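Local coordinates for bacterial Pleckstrin homology domain-containing protein (Shewanella loihica PV-4, PDB 3DCX) that is of unknown function but adopts a pleckstrin-homology fold, a scaffold often used elsewhere to bind lipids or proteins, at residues S61-E73 with M80-K92. Sequence-based numbering, arbitrary orientation.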
ATOM      1  N   SER A  61       2.569 -17.673   1.027  1.00 23.64           N
ATOM      2  CA  SER A  61       3.268 -16.839   2.026  1.00 24.79           C
ATOM      3  C   SER A  61       2.536 -15.532   2.290  1.00 25.82           C
ATOM      4  O   SER A  61       2.268 -14.741   1.357  1.00 23.38           O
ATOM      5  CB  SER A  61       4.693 -16.533   1.577  1.00 24.81           C
ATOM      6  OG  SER A  61       5.442 -17.728   1.416  1.00 24.83           O
ATOM      7  N   VAL A  62       2.208 -15.309   3.563  1.00 25.47           N
ATOM      8  CA  VAL A  62       1.619 -14.059   4.001  1.00 26.01           C
ATOM      9  C   VAL A  62       2.569 -13.367   4.966  1.00 24.83           C
ATOM     10  O   VAL A  62       2.593 -13.723   6.152  1.00 24.53           O
ATOM     11  CB  VAL A  62       0.251 -14.240   4.646  1.00 25.83           C
ATOM     12  CG1 VAL A  62      -0.404 -12.844   4.807  1.00 24.55           C
ATOM     13  CG2 VAL A  62      -0.604 -15.152   3.790  1.00 23.41           C
ATOM     14  N   PRO A  63       3.373 -12.413   4.461  1.00 23.95           N
ATOM     15  CA  PRO A  63       4.219 -11.656   5.373  1.00 25.46           C
ATOM     16  C   PRO A  63       3.338 -10.931   6.370  1.00 25.75           C
ATOM     17  O   PRO A  63       2.217 -10.524   6.042  1.00 23.32           O
ATOM     18  CB  PRO A  63       4.972 -10.682   4.456  1.00 26.99           C
ATOM     19  CG  PRO A  63       4.869 -11.287   3.086  1.00 26.95           C
ATOM     20  CD  PRO A  63       3.553 -11.979   3.066  1.00 25.90           C
ATOM     21  N   TYR A  64       3.829 -10.776   7.585  1.00 25.67           N
ATOM     22  CA  TYR A  64       3.033 -10.152   8.624  1.00 25.24           C
ATOM     23  C   TYR A  64       2.687  -8.730   8.243  1.00 26.11           C
ATOM     24  O   TYR A  64       1.617  -8.246   8.572  1.00 23.81           O
ATOM     25  CB  TYR A  64       3.757 -10.203   9.958  1.00 24.58           C
ATOM     26  CG  TYR A  64       3.855 -11.594  10.517  1.00 24.13           C
ATOM     27  CD1 TYR A  64       2.750 -12.236  11.069  1.00 27.42           C
ATOM     28  CD2 TYR A  64       5.058 -12.268  10.505  1.00 24.56           C
ATOM     29  CE1 TYR A  64       2.855 -13.531  11.606  1.00 28.42           C
ATOM     30  CE2 TYR A  64       5.168 -13.569  11.018  1.00 27.00           C
ATOM     31  CZ  TYR A  64       4.073 -14.195  11.566  1.00 28.87           C
ATOM     32  OH  TYR A  64       4.222 -15.478  12.082  1.00 26.97           O
ATOM     33  N   LYS A  65       3.571  -8.075   7.495  1.00 27.90           N
ATOM     34  CA  LYS A  65       3.343  -6.673   7.092  1.00 30.48           C
ATOM     35  C   LYS A  65       2.164  -6.508   6.121  1.00 29.83           C
ATOM     36  O   LYS A  65       1.668  -5.406   5.938  1.00 28.15           O
ATOM     37  CB  LYS A  65       4.632  -6.041   6.557  1.00 33.73           C
ATOM     38  CG  LYS A  65       5.257  -6.769   5.389  1.00 38.80           C
ATOM     39  CD  LYS A  65       6.795  -6.710   5.379  1.00 46.86           C
ATOM     40  CE  LYS A  65       7.387  -7.588   4.239  1.00 46.76           C
ATOM     41  NZ  LYS A  65       6.795  -7.294   2.900  1.00 49.99           N
ATOM     42  N   ALA A  66       1.688  -7.613   5.548  1.00 26.03           N
ATOM     43  CA  ALA A  66       0.509  -7.607   4.656  1.00 26.95           C
ATOM     44  C   ALA A  66      -0.802  -7.746   5.427  1.00 26.78           C
ATOM     45  O   ALA A  66      -1.892  -7.583   4.861  1.00 27.35           O
ATOM     46  CB  ALA A  66       0.618  -8.747   3.655  1.00 25.26           C
ATOM     47  N   ILE A  67      -0.713  -8.113   6.701  1.00 25.79           N
ATOM     48  CA  ILE A  67      -1.894  -8.284   7.542  1.00 26.02           C
ATOM     49  C   ILE A  67      -2.245  -6.903   8.064  1.00 24.56           C
ATOM     50  O   ILE A  67      -1.596  -6.379   8.975  1.00 27.24           O
ATOM     51  CB  ILE A  67      -1.660  -9.262   8.719  1.00 26.74           C
ATOM     52  CG1 ILE A  67      -1.201 -10.631   8.233  1.00 30.37           C
ATOM     53  CG2 ILE A  67      -2.914  -9.436   9.495  1.00 27.04           C
ATOM     54  CD1 ILE A  67      -0.720 -11.537   9.344  1.00 29.27           C
ATOM     55  N   THR A  68      -3.262  -6.299   7.482  1.00 22.75           N
ATOM     56  CA  THR A  68      -3.583  -4.898   7.755  1.00 21.25           C
ATOM     57  C   THR A  68      -4.421  -4.737   9.027  1.00 22.95           C
ATOM     58  O   THR A  68      -4.416  -3.688   9.686  1.00 24.63           O
ATOM     59  CB  THR A  68      -4.331  -4.303   6.566  1.00 22.31           C
ATOM     60  OG1 THR A  68      -5.505  -5.082   6.331  1.00 25.77           O
ATOM     61  CG2 THR A  68      -3.439  -4.342   5.304  1.00 22.55           C
ATOM     62  N   HIS A  69      -5.168  -5.778   9.353  1.00 22.57           N
ATOM     63  CA  HIS A  69      -5.915  -5.857  10.596  1.00 21.16           C
ATOM     64  C   HIS A  69      -6.386  -7.294  10.786  1.00 21.61           C
ATOM     65  O   HIS A  69      -6.285  -8.135   9.876  1.00 21.00           O
ATOM     66  CB  HIS A  69      -7.046  -4.802  10.693  1.00 21.76           C
ATOM     67  CG  HIS A  69      -8.091  -4.840   9.614  1.00 24.97           C
ATOM     68  ND1 HIS A  69      -9.439  -4.942   9.895  1.00 20.31           N
ATOM     69  CD2 HIS A  69      -8.004  -4.702   8.270  1.00 23.18           C
ATOM     70  CE1 HIS A  69     -10.122  -4.917   8.770  1.00 26.69           C
ATOM     71  NE2 HIS A  69      -9.275  -4.776   7.769  1.00 21.31           N
ATOM     72  N   PHE A  70      -6.807  -7.596  12.003  1.00 22.80           N
ATOM     73  CA  PHE A  70      -7.213  -8.950  12.324  1.00 23.33           C
ATOM     74  C   PHE A  70      -8.166  -8.953  13.484  1.00 22.45           C
ATOM     75  O   PHE A  70      -8.243  -7.992  14.231  1.00 24.55           O
ATOM     76  CB  PHE A  70      -5.982  -9.854  12.585  1.00 23.75           C
ATOM     77  CG  PHE A  70      -5.065  -9.367  13.681  1.00 24.36           C
ATOM     78  CD1 PHE A  70      -4.063  -8.459  13.411  1.00 27.09           C
ATOM     79  CD2 PHE A  70      -5.217  -9.818  14.977  1.00 24.93           C
ATOM     80  CE1 PHE A  70      -3.227  -8.014  14.411  1.00 26.23           C
ATOM     81  CE2 PHE A  70      -4.391  -9.377  15.991  1.00 27.60           C
ATOM     82  CZ  PHE A  70      -3.372  -8.487  15.707  1.00 27.00           C
ATOM     83  N   GLU A  71      -8.894 -10.054  13.625  1.00 25.55           N
ATOM     84  CA  GLU A  71      -9.896 -10.193  14.654  1.00 27.24           C
ATOM     85  C   GLU A  71      -9.991 -11.639  15.184  1.00 27.50           C
ATOM     86  O   GLU A  71      -9.855 -12.595  14.428  1.00 27.56           O
ATOM     87  CB  GLU A  71     -11.240  -9.754  14.088  1.00 26.47           C
ATOM     88  CG  GLU A  71     -12.398  -9.771  15.083  1.00 29.98           C
ATOM     89  CD  GLU A  71     -13.738  -9.728  14.387  1.00 35.83           C
ATOM     90  OE1 GLU A  71     -14.071  -8.670  13.809  1.00 49.62           O
ATOM     91  OE2 GLU A  71     -14.440 -10.767  14.397  1.00 48.38           O
ATOM     92  N   VAL A  72     -10.191 -11.773  16.501  1.00 28.02           N
ATOM     93  CA  VAL A  72     -10.539 -13.052  17.111  1.00 26.32           C
ATOM     94  C   VAL A  72     -11.895 -12.919  17.768  1.00 27.86           C
ATOM     95  O   VAL A  72     -12.167 -11.955  18.488  1.00 25.50           O
ATOM     96  CB  VAL A  72      -9.515 -13.514  18.167  1.00 28.00           C
ATOM     97  CG1 VAL A  72      -9.965 -14.849  18.830  1.00 24.25           C
ATOM     98  CG2 VAL A  72      -8.138 -13.660  17.537  1.00 24.80           C
ATOM     99  N   GLU A  73     -12.742 -13.917  17.511  1.00 32.33           N
ATOM    100  CA  GLU A  73     -14.100 -13.985  18.031  1.00 33.40           C
ATOM    101  C   GLU A  73     -14.139 -15.287  18.811  1.00 34.29           C
ATOM    102  O   GLU A  73     -13.812 -16.350  18.273  1.00 28.69           O
ATOM    103  CB  GLU A  73     -15.102 -14.034  16.880  1.00 35.09           C
ATOM    104  CG  GLU A  73     -16.554 -13.785  17.204  1.00 41.39           C
ATOM    105  CD  GLU A  73     -17.438 -14.032  15.974  1.00 43.19           C
ATOM    106  OE1 GLU A  73     -17.853 -15.199  15.759  1.00 56.02           O
ATOM    107  OE2 GLU A  73     -17.698 -13.068  15.215  1.00 56.50           O
HETATM  108  N   MSE A  80     -18.143 -25.275  19.819  1.00 36.41           N
HETATM  109  CA  MSE A  80     -17.618 -24.390  18.773  1.00 36.73           C
HETATM  110  C   MSE A  80     -16.200 -23.905  19.088  1.00 37.03           C
HETATM  111  O   MSE A  80     -15.788 -23.866  20.245  1.00 37.95           O
HETATM  112  CB  MSE A  80     -18.532 -23.171  18.621  1.00 37.02           C
HETATM  113  CG  MSE A  80     -19.945 -23.502  18.146  1.00 41.34           C
HETATM  114 SE   MSE A  80     -19.970 -23.964  16.251  0.75 49.61          SE
HETATM  115  CE  MSE A  80     -19.483 -22.158  15.520  1.00 51.12           C
ATOM    116  N   ASP A  81     -15.483 -23.497  18.044  1.00 35.71           N
ATOM    117  CA  ASP A  81     -14.123 -22.956  18.176  1.00 35.48           C
ATOM    118  C   ASP A  81     -14.100 -21.449  17.972  1.00 33.04           C
ATOM    119  O   ASP A  81     -14.971 -20.891  17.295  1.00 30.35           O
ATOM    120  CB  ASP A  81     -13.216 -23.619  17.144  1.00 35.92           C
ATOM    121  CG  ASP A  81     -13.087 -25.109  17.367  1.00 40.49           C
ATOM    122  OD1 ASP A  81     -13.031 -25.507  18.564  1.00 39.27           O
ATOM    123  OD2 ASP A  81     -13.048 -25.874  16.362  1.00 40.62           O
ATOM    124  N   ALA A  82     -13.102 -20.794  18.562  1.00 31.56           N
ATOM    125  CA  ALA A  82     -12.865 -19.363  18.307  1.00 31.28           C
ATOM    126  C   ALA A  82     -12.444 -19.211  16.860  1.00 30.47           C
ATOM    127  O   ALA A  82     -11.933 -20.156  16.257  1.00 30.63           O
ATOM    128  CB  ALA A  82     -11.781 -18.783  19.246  1.00 30.70           C
ATOM    129  N   GLU A  83     -12.674 -18.022  16.307  1.00 31.14           N
ATOM    130  CA  GLU A  83     -12.412 -17.753  14.894  1.00 31.27           C
ATOM    131  C   GLU A  83     -11.387 -16.646  14.748  1.00 28.02           C
ATOM    132  O   GLU A  83     -11.486 -15.628  15.429  1.00 29.40           O
ATOM    133  CB  GLU A  83     -13.706 -17.322  14.228  1.00 31.85           C
ATOM    134  CG  GLU A  83     -13.797 -17.667  12.778  1.00 40.07           C
ATOM    135  CD  GLU A  83     -15.148 -17.298  12.213  1.00 43.03           C
ATOM    136  OE1 GLU A  83     -15.397 -16.086  12.015  1.00 52.07           O
ATOM    137  OE2 GLU A  83     -15.946 -18.221  11.971  1.00 52.41           O
ATOM    138  N   LEU A  84     -10.405 -16.858  13.877  1.00 26.54           N
ATOM    139  CA  LEU A  84      -9.424 -15.826  13.525  1.00 27.74           C
ATOM    140  C   LEU A  84      -9.736 -15.327  12.114  1.00 27.20           C
ATOM    141  O   LEU A  84      -9.867 -16.127  11.190  1.00 25.93           O
ATOM    142  CB  LEU A  84      -7.995 -16.384  13.582  1.00 28.11           C
ATOM    143  CG  LEU A  84      -6.782 -15.541  13.139  1.00 26.78           C
ATOM    144  CD1 LEU A  84      -6.513 -14.425  14.147  1.00 22.45           C
ATOM    145  CD2 LEU A  84      -5.539 -16.411  12.976  1.00 30.23           C
ATOM    146  N   LYS A  85      -9.903 -14.012  11.977  1.00 26.73           N
ATOM    147  CA  LYS A  85     -10.034 -13.354  10.691  1.00 27.30           C
ATOM    148  C   LYS A  85      -8.756 -12.535  10.447  1.00 25.61           C
ATOM    149  O   LYS A  85      -8.317 -11.758  11.317  1.00 24.28           O
ATOM    150  CB  LYS A  85     -11.238 -12.424  10.679  1.00 28.67           C
ATOM    151  CG  LYS A  85     -12.572 -13.087  11.040  1.00 34.36           C
ATOM    152  CD  LYS A  85     -13.725 -12.111  10.786  1.00 36.89           C
ATOM    153  CE  LYS A  85     -15.047 -12.845  10.644  1.00 49.31           C
ATOM    154  NZ  LYS A  85     -16.188 -11.903  10.789  1.00 55.51           N
ATOM    155  N   LEU A  86      -8.139 -12.741   9.287  1.00 25.04           N
ATOM    156  CA  LEU A  86      -6.925 -11.978   8.899  1.00 25.80           C
ATOM    157  C   LEU A  86      -7.247 -11.239   7.630  1.00 26.08           C
ATOM    158  O   LEU A  86      -7.643 -11.859   6.647  1.00 26.48           O
ATOM    159  CB  LEU A  86      -5.728 -12.877   8.644  1.00 27.38           C
ATOM    160  CG  LEU A  86      -5.156 -13.752   9.772  1.00 29.96           C
ATOM    161  CD1 LEU A  86      -4.057 -14.638   9.188  1.00 31.75           C
ATOM    162  CD2 LEU A  86      -4.604 -12.955  10.946  1.00 28.80           C
ATOM    163  N   TRP A  87      -7.117  -9.915   7.651  1.00 23.54           N
ATOM    164  CA  TRP A  87      -7.305  -9.148   6.424  1.00 24.30           C
ATOM    165  C   TRP A  87      -5.968  -8.956   5.784  1.00 23.70           C
ATOM    166  O   TRP A  87      -5.031  -8.495   6.413  1.00 26.50           O
ATOM    167  CB  TRP A  87      -7.955  -7.824   6.698  1.00 25.47           C
ATOM    168  CG  TRP A  87      -9.396  -7.909   6.873  1.00 24.57           C
ATOM    169  CD1 TRP A  87     -10.370  -7.713   5.902  1.00 26.09           C
ATOM    170  CD2 TRP A  87     -10.090  -8.197   8.080  1.00 26.14           C
ATOM    171  NE1 TRP A  87     -11.609  -7.850   6.456  1.00 28.69           N
ATOM    172  CE2 TRP A  87     -11.473  -8.134   7.791  1.00 23.04           C
ATOM    173  CE3 TRP A  87      -9.683  -8.479   9.386  1.00 24.99           C
ATOM    174  CZ2 TRP A  87     -12.440  -8.375   8.744  1.00 28.18           C
ATOM    175  CZ3 TRP A  87     -10.641  -8.697  10.337  1.00 30.51           C
ATOM    176  CH2 TRP A  87     -12.017  -8.642  10.014  1.00 31.54           C
ATOM    177  N   ILE A  88      -5.879  -9.351   4.528  1.00 25.32           N
ATOM    178  CA  ILE A  88      -4.659  -9.237   3.762  1.00 24.96           C
ATOM    179  C   ILE A  88      -4.807  -8.081   2.777  1.00 25.77           C
ATOM    180  O   ILE A  88      -5.808  -7.980   2.048  1.00 23.87           O
ATOM    181  CB  ILE A  88      -4.346 -10.526   3.051  1.00 28.14           C
ATOM    182  CG1 ILE A  88      -4.174 -11.672   4.066  1.00 29.98           C
ATOM    183  CG2 ILE A  88      -3.074 -10.370   2.171  1.00 23.96           C
ATOM    184  CD1 ILE A  88      -4.288 -13.065   3.402  1.00 38.56           C
ATOM    185  N   SER A  89      -3.805  -7.212   2.769  1.00 25.84           N
ATOM    186  CA  SER A  89      -3.776  -6.059   1.876  1.00 25.77           C
ATOM    187  C   SER A  89      -4.173  -6.434   0.446  1.00 24.02           C
ATOM    188  O   SER A  89      -3.554  -7.319  -0.172  1.00 26.63           O
ATOM    189  CB  SER A  89      -2.382  -5.456   1.861  1.00 27.15           C
ATOM    190  OG  SER A  89      -2.383  -4.356   1.003  1.00 29.32           O
ATOM    191  N   GLY A  90      -5.186  -5.745  -0.072  1.00 22.83           N
ATOM    192  CA  GLY A  90      -5.638  -5.894  -1.450  1.00 23.97           C
ATOM    193  C   GLY A  90      -6.689  -6.966  -1.649  1.00 28.11           C
ATOM    194  O   GLY A  90      -7.276  -7.065  -2.734  1.00 25.59           O
ATOM    195  N   GLN A  91      -6.923  -7.782  -0.608  1.00 27.91           N
ATOM    196  CA  GLN A  91      -7.905  -8.856  -0.662  1.00 30.31           C
ATOM    197  C   GLN A  91      -9.122  -8.472   0.182  1.00 29.14           C
ATOM    198  O   GLN A  91      -9.002  -8.261   1.389  1.00 29.59           O
ATOM    199  CB  GLN A  91      -7.249 -10.142  -0.185  1.00 30.54           C
ATOM    200  CG  GLN A  91      -8.153 -11.367  -0.182  1.00 32.23           C
ATOM    201  CD  GLN A  91      -7.508 -12.559   0.507  1.00 36.31           C
ATOM    202  OE1 GLN A  91      -6.433 -13.013   0.109  1.00 39.28           O
ATOM    203  NE2 GLN A  91      -8.145 -13.050   1.574  1.00 37.11           N
ATOM    204  N   LYS A  92     -10.288  -8.344  -0.449  1.00 30.69           N
ATOM    205  CA  LYS A  92     -11.434  -7.696   0.204  1.00 33.56           C
ATOM    206  C   LYS A  92     -11.986  -8.518   1.353  1.00 30.39           C
ATOM    207  O   LYS A  92     -12.312  -7.977   2.403  1.00 32.15           O
ATOM    208  CB  LYS A  92     -12.590  -7.396  -0.769  1.00 34.88           C
ATOM    209  CG  LYS A  92     -13.636  -6.502  -0.120  1.00 38.19           C
ATOM    210  CD  LYS A  92     -14.824  -6.231  -1.017  1.00 41.85           C
ATOM    211  CE  LYS A  92     -16.009  -5.730  -0.190  1.00 50.60           C
ATOM    212  NZ  LYS A  92     -16.367  -6.688   0.913  1.00 54.44           N
TER
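His69 lays its imidazole flat across the indole of Trp87 in an offset stack, the planes only 9° apart. His69 CE1 sits 3.3 Å above the indole plane, over its centre. His69 CG lies between the backbone N and the carbonyl carbon (chi1 59°), which turns the ring across to the other strand and over the indole. The benzene side of the indole slides along the opposing strand, its rim at Phe70 CA and at Glu71 CB, 3.9 Å from Trp87 CZ3. Replacing Trp87 by an alanine is likely to strip the imidazole of its flat support within the chain and open a gap beside Glu71 CB. Both rings also meet His60 of the second subunit, whose Gln91 hydrogen-bonds His69 NE2.

Strands 67-73 and 82-88 form an antiparallel hairpin in the second, three-stranded sheet of the PH fold, with helix 105-116 packed against Phe70 and Val72. A beta bulge at Thr68 puts one extra residue between Ile67 and Phe70; its N bonds Trp87 O at 3.0 Å.

On the buried face of Phe70 and Val72 branched aliphatic side chains fit, because their methyls can settle between those of the other strand. Leu86 CD2 fits into the hollow between Phe70 CB, 3.8 Å away, and Ile67 CG2, while the Phe70 ring swings away to Ile112; Leu86 also meets Leu44 of the other sheet. Val72 CG2 nestles against Leu84 CD1 at 3.8 Å. At the bulged end, Val62 CG1 meets Ile88 CG1 tip to tip at 4.0 Å, joining the preceding strand to the hairpin. Further along the His69-Trp87 face, partly exposed here, long charged chains fit: Glu71 and Lys85 lie alongside, OE2 to NZ 4.2 Å, too long for a salt bridge, whereas Glu73 makes one with Lys56 of the second subunit.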